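PDB 3MKV: putative amidohydrolase from Unidentified, which probably works as a zinc-dependent prolidase of the amidohydrolase superfamily, hydrolysing dipeptides that end in proline. Local coordinates for residues L3-D15 against Q23-V37. Residues are numbered along the deposited sequence; the frame is centred on the assembly and turned at random. Where two conformers were deposited one is given.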
# COMPACT_ATOMS: atom_id res chain seq x y z
N LEU A 3 53.37 -1.04 -23.77
CA LEU A 3 53.57 -0.12 -24.93
C LEU A 3 52.96 -0.67 -26.22
O LEU A 3 53.62 -1.39 -26.97
CB LEU A 3 55.06 0.15 -25.15
CG LEU A 3 55.78 1.10 -24.20
CD1 LEU A 3 57.17 1.43 -24.75
CD2 LEU A 3 54.96 2.37 -23.97
N THR A 4 51.70 -0.31 -26.47
CA THR A 4 51.09 -0.59 -27.76
C THR A 4 50.99 0.72 -28.52
O THR A 4 50.06 1.50 -28.32
CB THR A 4 49.71 -1.23 -27.60
OG1 THR A 4 49.23 -1.65 -28.89
CG2 THR A 4 48.74 -0.24 -26.98
N THR A 5 51.96 0.96 -29.39
CA THR A 5 52.22 2.29 -29.93
C THR A 5 51.81 2.46 -31.39
O THR A 5 51.77 1.50 -32.15
CB THR A 5 53.71 2.65 -29.76
OG1 THR A 5 54.06 2.62 -28.37
CG2 THR A 5 54.00 4.03 -30.32
N PHE A 6 51.50 3.70 -31.77
CA PHE A 6 51.13 4.02 -33.14
C PHE A 6 51.72 5.37 -33.56
O PHE A 6 51.78 6.32 -32.76
CB PHE A 6 49.61 4.05 -33.32
CG PHE A 6 48.96 2.72 -33.15
CD1 PHE A 6 48.62 1.95 -34.26
CD2 PHE A 6 48.67 2.22 -31.89
CE1 PHE A 6 48.01 0.72 -34.10
CE2 PHE A 6 48.07 0.99 -31.72
CZ PHE A 6 47.73 0.23 -32.83
N LEU A 7 52.16 5.44 -34.81
CA LEU A 7 52.70 6.67 -35.34
C LEU A 7 52.06 7.01 -36.69
O LEU A 7 52.32 6.36 -37.71
CB LEU A 7 54.23 6.60 -35.46
CG LEU A 7 54.88 7.94 -35.81
CD1 LEU A 7 56.32 7.98 -35.34
CD2 LEU A 7 54.80 8.18 -37.31
N PHE A 8 51.21 8.03 -36.67
CA PHE A 8 50.62 8.57 -37.88
C PHE A 8 51.64 9.44 -38.59
O PHE A 8 52.25 10.32 -37.97
CB PHE A 8 49.38 9.38 -37.53
CG PHE A 8 48.23 8.56 -37.02
CD1 PHE A 8 47.23 8.14 -37.88
CD2 PHE A 8 48.16 8.20 -35.68
CE1 PHE A 8 46.17 7.38 -37.41
CE2 PHE A 8 47.11 7.45 -35.22
CZ PHE A 8 46.12 7.03 -36.08
N ARG A 9 51.83 9.21 -39.88
CA ARG A 9 52.82 9.92 -40.67
C ARG A 9 52.32 10.24 -42.09
O ARG A 9 51.51 9.52 -42.63
CB ARG A 9 54.09 9.06 -40.76
CG ARG A 9 55.32 9.78 -41.28
CD ARG A 9 56.50 8.83 -41.45
NE ARG A 9 56.27 7.84 -42.51
CZ ARG A 9 56.29 8.12 -43.81
NH1 ARG A 9 56.07 7.16 -44.70
NH2 ARG A 9 56.51 9.36 -44.22
N ASN A 10 52.86 11.28 -42.69
CA ASN A 10 52.56 11.60 -44.09
C ASN A 10 51.12 12.04 -44.39
O ASN A 10 50.52 11.60 -45.38
CB ASN A 10 52.92 10.43 -44.99
CG ASN A 10 53.28 10.86 -46.39
OD1 ASN A 10 54.04 11.82 -46.57
ND2 ASN A 10 52.73 10.18 -47.39
N GLY A 11 50.57 12.91 -43.55
CA GLY A 11 49.22 13.42 -43.78
C GLY A 11 49.01 14.87 -43.37
O GLY A 11 49.90 15.50 -42.79
N ALA A 12 47.84 15.39 -43.69
CA ALA A 12 47.43 16.69 -43.20
C ALA A 12 46.83 16.50 -41.81
O ALA A 12 46.27 15.45 -41.52
CB ALA A 12 46.41 17.31 -44.14
N LEU A 13 46.98 17.51 -40.96
CA LEU A 13 46.45 17.47 -39.61
C LEU A 13 45.39 18.54 -39.49
O LEU A 13 45.63 19.69 -39.84
CB LEU A 13 47.54 17.75 -38.59
CG LEU A 13 47.08 17.80 -37.14
CD1 LEU A 13 46.28 16.55 -36.80
CD2 LEU A 13 48.26 17.95 -36.20
N LEU A 14 44.21 18.15 -39.01
CA LEU A 14 43.14 19.11 -38.78
C LEU A 14 43.16 19.53 -37.32
O LEU A 14 42.91 18.72 -36.42
CB LEU A 14 41.79 18.49 -39.14
CG LEU A 14 40.61 19.43 -39.33
CD1 LEU A 14 39.47 18.68 -40.01
CD2 LEU A 14 40.15 20.04 -38.00
N ASP A 15 43.51 20.79 -37.10
CA ASP A 15 43.53 21.38 -35.78
C ASP A 15 42.39 22.37 -35.77
O ASP A 15 42.47 23.44 -36.39
CB ASP A 15 44.87 22.09 -35.52
CG ASP A 15 45.00 22.59 -34.09
OD1 ASP A 15 44.01 23.12 -33.55
OD2 ASP A 15 46.09 22.45 -33.50
N GLN A 23 50.26 20.86 -42.53
CA GLN A 23 51.01 19.83 -43.23
C GLN A 23 52.32 19.54 -42.52
O GLN A 23 52.87 20.41 -41.84
CB GLN A 23 51.27 20.26 -44.67
CG GLN A 23 50.94 19.18 -45.68
CD GLN A 23 49.49 19.23 -46.13
OE1 GLN A 23 48.86 20.29 -46.13
NE2 GLN A 23 48.96 18.08 -46.52
N GLY A 24 52.82 18.31 -42.65
CA GLY A 24 54.14 17.96 -42.13
C GLY A 24 54.23 17.61 -40.65
O GLY A 24 55.31 17.69 -40.06
N PHE A 25 53.12 17.21 -40.04
CA PHE A 25 53.15 16.74 -38.66
C PHE A 25 53.16 15.22 -38.54
O PHE A 25 52.70 14.51 -39.43
CB PHE A 25 51.97 17.30 -37.86
CG PHE A 25 52.15 18.73 -37.45
CD1 PHE A 25 52.75 19.05 -36.24
CD2 PHE A 25 51.71 19.76 -38.28
CE1 PHE A 25 52.92 20.37 -35.86
CE2 PHE A 25 51.88 21.08 -37.91
CZ PHE A 25 52.48 21.39 -36.70
N GLU A 26 53.68 14.75 -37.42
CA GLU A 26 53.58 13.34 -37.07
C GLU A 26 52.96 13.22 -35.68
O GLU A 26 53.16 14.09 -34.82
CB GLU A 26 54.96 12.68 -37.13
CG GLU A 26 55.54 12.60 -38.54
CD GLU A 26 56.79 11.73 -38.62
OE1 GLU A 26 57.16 11.34 -39.74
OE2 GLU A 26 57.39 11.44 -37.56
N ILE A 27 52.18 12.16 -35.46
CA ILE A 27 51.50 11.99 -34.19
C ILE A 27 51.89 10.67 -33.53
O ILE A 27 51.87 9.62 -34.16
CB ILE A 27 49.96 12.05 -34.37
CG1 ILE A 27 49.59 13.13 -35.39
CG2 ILE A 27 49.28 12.32 -33.04
CD1 ILE A 27 48.20 12.96 -35.97
N LEU A 28 52.28 10.75 -32.26
CA LEU A 28 52.70 9.57 -31.53
C LEU A 28 51.64 9.14 -30.53
O LEU A 28 51.39 9.82 -29.54
CB LEU A 28 54.02 9.84 -30.80
CG LEU A 28 54.57 8.68 -29.96
CD1 LEU A 28 55.01 7.52 -30.85
CD2 LEU A 28 55.72 9.17 -29.10
N ILE A 29 51.01 8.00 -30.81
CA ILE A 29 50.00 7.45 -29.93
C ILE A 29 50.54 6.24 -29.20
O ILE A 29 51.13 5.35 -29.82
CB ILE A 29 48.76 6.99 -30.72
CG1 ILE A 29 47.98 8.21 -31.21
CG2 ILE A 29 47.88 6.07 -29.87
CD1 ILE A 29 48.85 9.17 -31.97
N GLU A 30 50.36 6.20 -27.89
CA GLU A 30 50.69 5.00 -27.14
C GLU A 30 49.87 4.87 -25.86
O GLU A 30 49.75 5.83 -25.08
CB GLU A 30 52.18 4.93 -26.84
CG GLU A 30 52.66 5.96 -25.84
CD GLU A 30 54.16 6.01 -25.75
OE1 GLU A 30 54.81 6.29 -26.79
OE2 GLU A 30 54.70 5.77 -24.65
N ASP A 31 49.30 3.69 -25.66
CA ASP A 31 48.49 3.40 -24.47
C ASP A 31 47.28 4.33 -24.31
O ASP A 31 47.04 4.87 -23.22
CB ASP A 31 49.35 3.42 -23.21
CG ASP A 31 50.19 2.17 -23.07
OD1 ASP A 31 51.01 2.12 -22.13
OD2 ASP A 31 50.02 1.23 -23.88
N GLY A 32 46.54 4.52 -25.39
CA GLY A 32 45.29 5.26 -25.33
C GLY A 32 45.39 6.76 -25.50
O GLY A 32 44.38 7.43 -25.73
N PHE A 33 46.59 7.31 -25.40
CA PHE A 33 46.73 8.77 -25.43
C PHE A 33 47.67 9.29 -26.51
O PHE A 33 48.59 8.60 -26.94
CB PHE A 33 47.19 9.28 -24.07
CG PHE A 33 46.20 9.05 -22.98
CD1 PHE A 33 45.25 10.01 -22.68
CD2 PHE A 33 46.21 7.86 -22.26
CE1 PHE A 33 44.33 9.80 -21.67
CE2 PHE A 33 45.28 7.64 -21.24
CZ PHE A 33 44.34 8.61 -20.95
N ILE A 34 47.40 10.52 -26.96
CA ILE A 34 48.33 11.24 -27.82
C ILE A 34 49.56 11.61 -27.01
O ILE A 34 49.45 12.22 -25.94
CB ILE A 34 47.71 12.54 -28.35
CG1 ILE A 34 46.40 12.25 -29.09
CG2 ILE A 34 48.72 13.30 -29.18
CD1 ILE A 34 46.50 11.09 -30.03
N ARG A 35 50.74 11.26 -27.51
CA ARG A 35 51.97 11.43 -26.76
C ARG A 35 52.76 12.61 -27.31
O ARG A 35 53.26 13.44 -26.54
CB ARG A 35 52.80 10.15 -26.81
CG ARG A 35 54.01 10.16 -25.90
CD ARG A 35 53.63 9.98 -24.44
NE ARG A 35 54.51 10.75 -23.56
CZ ARG A 35 54.51 10.67 -22.23
NH1 ARG A 35 53.68 9.83 -21.61
NH2 ARG A 35 55.34 11.42 -21.52
N GLU A 36 52.87 12.68 -28.63
CA GLU A 36 53.59 13.77 -29.27
C GLU A 36 52.90 14.18 -30.57
O GLU A 36 52.29 13.36 -31.25
CB GLU A 36 55.04 13.38 -29.57
CG GLU A 36 55.87 13.10 -28.33
CD GLU A 36 57.22 12.46 -28.66
OE1 GLU A 36 57.66 11.58 -27.89
OE2 GLU A 36 57.82 12.83 -29.70
N VAL A 37 53.01 15.47 -30.88
CA VAL A 37 52.45 16.02 -32.10
C VAL A 37 53.41 17.10 -32.61
O VAL A 37 53.27 18.27 -32.26
CB VAL A 37 51.05 16.64 -31.84
CG1 VAL A 37 50.46 17.20 -33.13
CG2 VAL A 37 50.11 15.61 -31.22
O HOH W 1 47.10 3.03 -27.35
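The edge of the F8 ring meets CD1 of I29, 3.9 Å from CD2 of F8, and the carbonyl O of I27. CG2 of I29 approaches the F6 ring obliquely, as CD2 of L13 does the F25 ring; F6 also meets the ring of H48. L13, its CG anti to the backbone N (chi1 178°), spreads a forked end: CD2 sits 4.1 Å from CB of F25 and 3.9 Å from CG1 of V37, and CD1 reaches I27. Beta-branched I27 and I29 suit an extended backbone, and F8 is large enough to touch L403, M405, I57 and I50 as well.

The antiparallel strands 5-9 and 25-30 are tied by backbone hydrogen bonds in two hydrogen-bonded pairs, including F6 N to I29 O (2.6 Å) and I27 N to F8 O (3.1 Å). T5, L7, L28 and E30 project from the other face, where CG2 of T5 rests 3.7 Å from CD1 of L28. E26 runs side by side with the aliphatic part of R9 without a salt bridge; OE2 of E26 takes the amide of I42, and NH1 of R9 makes a salt bridge with D51. The type I' turn from E30 to F33 puts D31 and G32 at positive phi; at G32 a CB would jam against the preceding carbonyl O, so glycine fits. D31 OD2 weakly accepts T4 N (3.4 Å). Far from the zinc ions, the contact is structural: backbone bonds set the strand register, and the apolar F8 face joins this small N-terminal sheet to strands 56-63 and 403-406.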